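Local coordinates for uncharacterized protein (PDB 6SCE) that probably acts as a DNA nuclease of type III CRISPR defence, switched on when cyclic oligoadenylate binds its CARF part, at residues K279-A284 against H344-S349; P314-L319 against G340-R345. All blocks are in the same frame, centred on the assembly; numbering follows the deposited sequence. Where two conformers were deposited one is given.

Contact 1 (K279-A284 against H344-S349); sequences KASKKA and HRSFLS
Ser281 and Phe347 hold this loop against the edge strand: the backbone N-H of Phe347 points at Ser281 OG, 2.8 Å from N to OG and nearly straight at 164°. Ser281 turns its hydroxyl beside its own backbone N (chi1 -61°), which brings OG down onto the strand, while its CB lies 3.2 Å from Ser346 OG. The second close patch is greasy. Lys279 spreads the aliphatic part of its chain over one face of the Phe347 ring, with CB 4.2 Å from the ring centroid in a CH-pi contact and CD farther out, above the rim near CZ. Lys279 O also approaches the ring carbon CD2 of Phe347, at 3.3 Å. The ammonium end turns away from the ring and is bound by the carbonyl oxygens of Leu275 and Lys277, at the end of the preceding helix.

Away from the direct bond the contact is looser and the segments are joined through water: one accepts from Ser281 N and donates to Phe347 O; another donates to Lys283 O and lies 2.7 Å from Ser346 OG, spanning a separation too wide for direct bonding. The end of the Lys283 side chain leads away from the strand on the solvent side.

The loop, which links helix 268-276 to strand 293-297, thus lies along the last residues of strand 342-347, while Glu326 and Leu329 of helix 326-338 also touch Phe347, and Leu348 packs on helix 354-370.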
# COMPACT_ATOMS: atom_id res chain seq x y z
N LYS A 279 22.80 -6.85 -6.12
CA LYS A 279 22.02 -5.97 -7.01
C LYS A 279 22.73 -4.68 -7.43
O LYS A 279 22.26 -4.03 -8.36
CB LYS A 279 20.68 -5.62 -6.36
CG LYS A 279 19.98 -6.83 -5.75
CD LYS A 279 18.47 -6.78 -5.92
CE LYS A 279 17.76 -7.54 -4.81
NZ LYS A 279 18.28 -8.91 -4.63
N ALA A 280 23.85 -4.32 -6.80
CA ALA A 280 24.47 -3.01 -7.02
C ALA A 280 24.53 -2.66 -8.50
O ALA A 280 25.09 -3.40 -9.29
CB ALA A 280 25.85 -2.94 -6.40
N SER A 281 23.94 -1.52 -8.86
CA SER A 281 23.98 -1.02 -10.22
C SER A 281 25.30 -0.27 -10.40
O SER A 281 25.76 0.43 -9.48
CB SER A 281 22.79 -0.08 -10.48
OG SER A 281 21.55 -0.74 -10.30
N LYS A 282 25.89 -0.40 -11.59
CA LYS A 282 27.22 0.14 -11.86
C LYS A 282 27.19 1.34 -12.76
O LYS A 282 28.07 2.18 -12.68
CB LYS A 282 28.11 -0.92 -12.54
CG LYS A 282 28.26 -2.22 -11.79
CD LYS A 282 29.07 -2.01 -10.53
CE LYS A 282 29.33 -3.32 -9.81
NZ LYS A 282 29.51 -3.06 -8.36
N LYS A 283 26.19 1.40 -13.64
CA LYS A 283 26.15 2.36 -14.70
C LYS A 283 25.19 3.51 -14.45
O LYS A 283 24.19 3.36 -13.75
CB LYS A 283 25.73 1.67 -15.99
CG LYS A 283 26.66 0.56 -16.45
CD LYS A 283 26.27 0.17 -17.87
CE LYS A 283 27.06 -1.01 -18.40
NZ LYS A 283 26.76 -1.12 -19.85
N ALA A 284 25.50 4.64 -15.06
CA ALA A 284 24.58 5.74 -15.22
C ALA A 284 23.41 5.32 -16.12
O ALA A 284 23.50 4.35 -16.89
CB ALA A 284 25.25 6.94 -15.81
N HIS A 344 14.37 2.14 -18.63
CA HIS A 344 15.67 2.21 -17.99
C HIS A 344 15.43 2.11 -16.49
O HIS A 344 14.51 2.75 -15.97
CB HIS A 344 16.33 3.51 -18.31
CG HIS A 344 16.31 3.86 -19.76
ND1 HIS A 344 17.14 3.25 -20.69
CD2 HIS A 344 15.58 4.77 -20.45
CE1 HIS A 344 16.91 3.76 -21.88
NE2 HIS A 344 15.98 4.69 -21.76
N ARG A 345 16.24 1.32 -15.82
CA ARG A 345 16.06 1.07 -14.41
C ARG A 345 17.39 1.13 -13.76
O ARG A 345 18.39 0.83 -14.40
CB ARG A 345 15.46 -0.31 -14.18
CG ARG A 345 16.14 -1.42 -14.99
CD ARG A 345 15.46 -2.76 -14.73
NE ARG A 345 16.01 -3.39 -13.54
CZ ARG A 345 15.61 -4.55 -13.03
NH1 ARG A 345 14.63 -5.26 -13.60
NH2 ARG A 345 16.19 -4.99 -11.93
N SER A 346 17.41 1.48 -12.49
CA SER A 346 18.60 1.34 -11.70
C SER A 346 18.22 1.13 -10.26
O SER A 346 17.13 1.55 -9.83
CB SER A 346 19.49 2.59 -11.85
OG SER A 346 20.78 2.34 -11.29
N PHE A 347 19.10 0.46 -9.51
CA PHE A 347 18.96 0.32 -8.06
C PHE A 347 19.68 1.42 -7.30
O PHE A 347 20.86 1.76 -7.60
CB PHE A 347 19.46 -1.03 -7.57
CG PHE A 347 18.61 -2.19 -7.98
CD1 PHE A 347 17.32 -2.33 -7.48
CD2 PHE A 347 19.10 -3.16 -8.85
CE1 PHE A 347 16.53 -3.41 -7.84
CE2 PHE A 347 18.32 -4.24 -9.22
CZ PHE A 347 17.02 -4.36 -8.72
N LEU A 348 19.01 1.92 -6.26
CA LEU A 348 19.63 2.78 -5.24
C LEU A 348 20.31 1.90 -4.21
O LEU A 348 19.92 0.75 -4.05
CB LEU A 348 18.59 3.65 -4.54
CG LEU A 348 17.70 4.47 -5.47
CD1 LEU A 348 16.68 5.21 -4.60
CD2 LEU A 348 18.50 5.44 -6.35
N SER A 349 21.33 2.43 -3.54
CA SER A 349 22.00 1.73 -2.45
C SER A 349 21.00 1.43 -1.34
O SER A 349 21.08 0.38 -0.72
CB SER A 349 23.16 2.57 -1.89
OG SER A 349 24.10 2.84 -2.91
O HOH W 1 22.75 -0.03 -6.67
O HOH W 2 22.07 1.52 -13.52

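Contact 2 (P314-L319 against G340-R345); sequences PREVYL and GVRVHR
A parallel beta-alpha-beta unit, strand 316-321, helix 326-338 and strand 342-347, brings these segments together as neighbours at one margin of a mixed sheet, with Glu316 facing Arg342 and Tyr318 facing His344. The backbone ladder runs from Arg342 N to Arg315 O through Val317 N to Arg342 O and His344 N to Val317 O, ending with Leu319 N to His344 O at 2.8 Å. On the face carrying Val317, Val343 and Leu319, Val317 CG1 meets Val343 CG2 at 3.7 Å and Phe336 of the connecting helix covers both valines.

The other face is polar and aromatic. His344 NE2 donates to Glu316 OE1 at 2.7 Å, with the oxygen in the imidazole plane and the N-H...O angle 165°. With CG beside its backbone N (chi1 -49°), His344 lays CD2 over one face of the Tyr318 ring, 3.4 Å from CZ; the ring planes are inclined by 33°. Tyr318 OH is bound to Pro286 O. Glu316 OE2 makes a longer salt bridge to Arg342 NH1, 3.4 Å, the carboxylate and guanidinium planes steeply inclined to each other, and also accepts from Gln289 N. A glutamine in place of Glu316 would probably leave Arg342 with only a long, weak ion pair to Glu290 nearby and weaken the hold on His344 NE2.

Both carboxylate oxygens of buried Glu316 are therefore engaged, one by imidazole and the other by arginine and a backbone N-H, a setting likely to favour its ionised form and to fix the turn of the His344 ring.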
# COMPACT_ATOMS: atom_id res chain seq x y z
N PRO A 314 4.29 7.91 -21.98
CA PRO A 314 5.70 8.00 -22.28
C PRO A 314 6.19 7.04 -23.36
O PRO A 314 5.62 5.95 -23.52
CB PRO A 314 6.35 7.62 -20.95
CG PRO A 314 5.39 6.63 -20.37
CD PRO A 314 4.05 7.19 -20.72
N ARG A 315 7.24 7.46 -24.05
CA ARG A 315 7.99 6.59 -24.95
C ARG A 315 9.20 5.98 -24.22
O ARG A 315 9.67 4.92 -24.59
CB ARG A 315 8.42 7.35 -26.21
CG ARG A 315 7.25 7.85 -27.05
CD ARG A 315 7.70 8.27 -28.45
NE ARG A 315 6.60 8.43 -29.41
CZ ARG A 315 5.93 9.56 -29.60
NH1 ARG A 315 6.22 10.64 -28.90
NH2 ARG A 315 4.95 9.60 -30.50
N GLU A 316 9.70 6.66 -23.18
CA GLU A 316 10.77 6.13 -22.33
C GLU A 316 10.41 6.38 -20.86
O GLU A 316 9.87 7.44 -20.51
CB GLU A 316 12.12 6.80 -22.62
CG GLU A 316 12.57 6.71 -24.07
CD GLU A 316 14.05 6.93 -24.27
OE1 GLU A 316 14.88 6.48 -23.45
OE2 GLU A 316 14.40 7.54 -25.29
N VAL A 317 10.69 5.40 -20.03
CA VAL A 317 10.43 5.48 -18.61
C VAL A 317 11.71 5.16 -17.87
O VAL A 317 12.45 4.26 -18.25
CB VAL A 317 9.24 4.60 -18.19
CG1 VAL A 317 9.49 3.13 -18.47
CG2 VAL A 317 8.93 4.81 -16.71
N TYR A 318 11.97 5.92 -16.83
CA TYR A 318 13.13 5.70 -15.98
C TYR A 318 12.61 5.35 -14.61
O TYR A 318 11.86 6.14 -14.06
CB TYR A 318 13.96 6.96 -15.89
CG TYR A 318 14.68 7.32 -17.18
CD1 TYR A 318 14.01 7.95 -18.21
CD2 TYR A 318 16.04 7.06 -17.34
CE1 TYR A 318 14.66 8.30 -19.39
CE2 TYR A 318 16.70 7.39 -18.52
CZ TYR A 318 16.01 8.00 -19.54
OH TYR A 318 16.66 8.36 -20.72
N LEU A 319 12.96 4.17 -14.12
CA LEU A 319 12.43 3.61 -12.89
C LEU A 319 13.56 3.35 -11.91
O LEU A 319 14.50 2.63 -12.25
CB LEU A 319 11.68 2.31 -13.17
CG LEU A 319 10.49 2.36 -14.11
CD1 LEU A 319 9.93 0.99 -14.42
CD2 LEU A 319 9.41 3.27 -13.50
N GLY A 340 5.21 -1.17 -25.18
CA GLY A 340 6.09 -0.60 -26.20
C GLY A 340 6.94 0.56 -25.71
O GLY A 340 7.45 1.33 -26.52
N VAL A 341 7.09 0.69 -24.39
CA VAL A 341 7.84 1.80 -23.80
C VAL A 341 9.25 1.35 -23.52
O VAL A 341 9.43 0.29 -22.96
CB VAL A 341 7.19 2.29 -22.47
CG1 VAL A 341 7.96 3.46 -21.90
CG2 VAL A 341 5.75 2.69 -22.72
N ARG A 342 10.25 2.16 -23.89
CA ARG A 342 11.64 1.84 -23.52
C ARG A 342 11.87 2.06 -22.02
O ARG A 342 11.60 3.14 -21.50
CB ARG A 342 12.65 2.67 -24.29
CG ARG A 342 14.08 2.19 -24.12
CD ARG A 342 15.09 3.07 -24.84
NE ARG A 342 15.12 2.75 -26.27
CZ ARG A 342 14.60 3.49 -27.25
NH1 ARG A 342 14.01 4.68 -27.03
NH2 ARG A 342 14.71 3.04 -28.50
N VAL A 343 12.38 1.04 -21.35
CA VAL A 343 12.58 1.10 -19.90
C VAL A 343 14.05 1.20 -19.51
O VAL A 343 14.87 0.43 -19.99
CB VAL A 343 12.01 -0.14 -19.22
CG1 VAL A 343 12.26 -0.07 -17.71
CG2 VAL A 343 10.53 -0.26 -19.51
N HIS A 344 14.37 2.14 -18.63
CA HIS A 344 15.67 2.21 -17.99
C HIS A 344 15.43 2.11 -16.49
O HIS A 344 14.51 2.75 -15.97
CB HIS A 344 16.33 3.51 -18.31
CG HIS A 344 16.31 3.86 -19.76
ND1 HIS A 344 17.14 3.25 -20.69
CD2 HIS A 344 15.58 4.77 -20.45
CE1 HIS A 344 16.91 3.76 -21.88
NE2 HIS A 344 15.98 4.69 -21.76
N ARG A 345 16.24 1.32 -15.82
CA ARG A 345 16.06 1.07 -14.41
C ARG A 345 17.39 1.13 -13.76
O ARG A 345 18.39 0.83 -14.40
CB ARG A 345 15.46 -0.31 -14.18
CG ARG A 345 16.14 -1.42 -14.99
CD ARG A 345 15.46 -2.76 -14.73
NE ARG A 345 16.01 -3.39 -13.54
CZ ARG A 345 15.61 -4.55 -13.03
NH1 ARG A 345 14.63 -5.26 -13.60
NH2 ARG A 345 16.19 -4.99 -11.93

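How the contacts relate
Contacts 1 and 2 lie about 15 Å apart, centre to centre, and share His344 and Arg345 of strand 342-347. Along the chain the loop 279-284 comes first, then 314-319, and both contacts end on the strand. Contact 2 joins that outermost strand to its inner neighbour 316-321; contact 1 lays the loop against its C-terminal end. Ser346 N, probably hydrogen-bonded to Leu319 O at 3.1 Å, links the two. Nearest atoms come to about 7 Å (contact 1) and 11 Å (contact 2) from the bound nucleic acid. The sheet's parallel strands, ordered 342-347, 316-321, 293-297, 375-378, 399-404, form a Rossmann-like core consistent with a CARF domain, so both contacts probably build its outer edge.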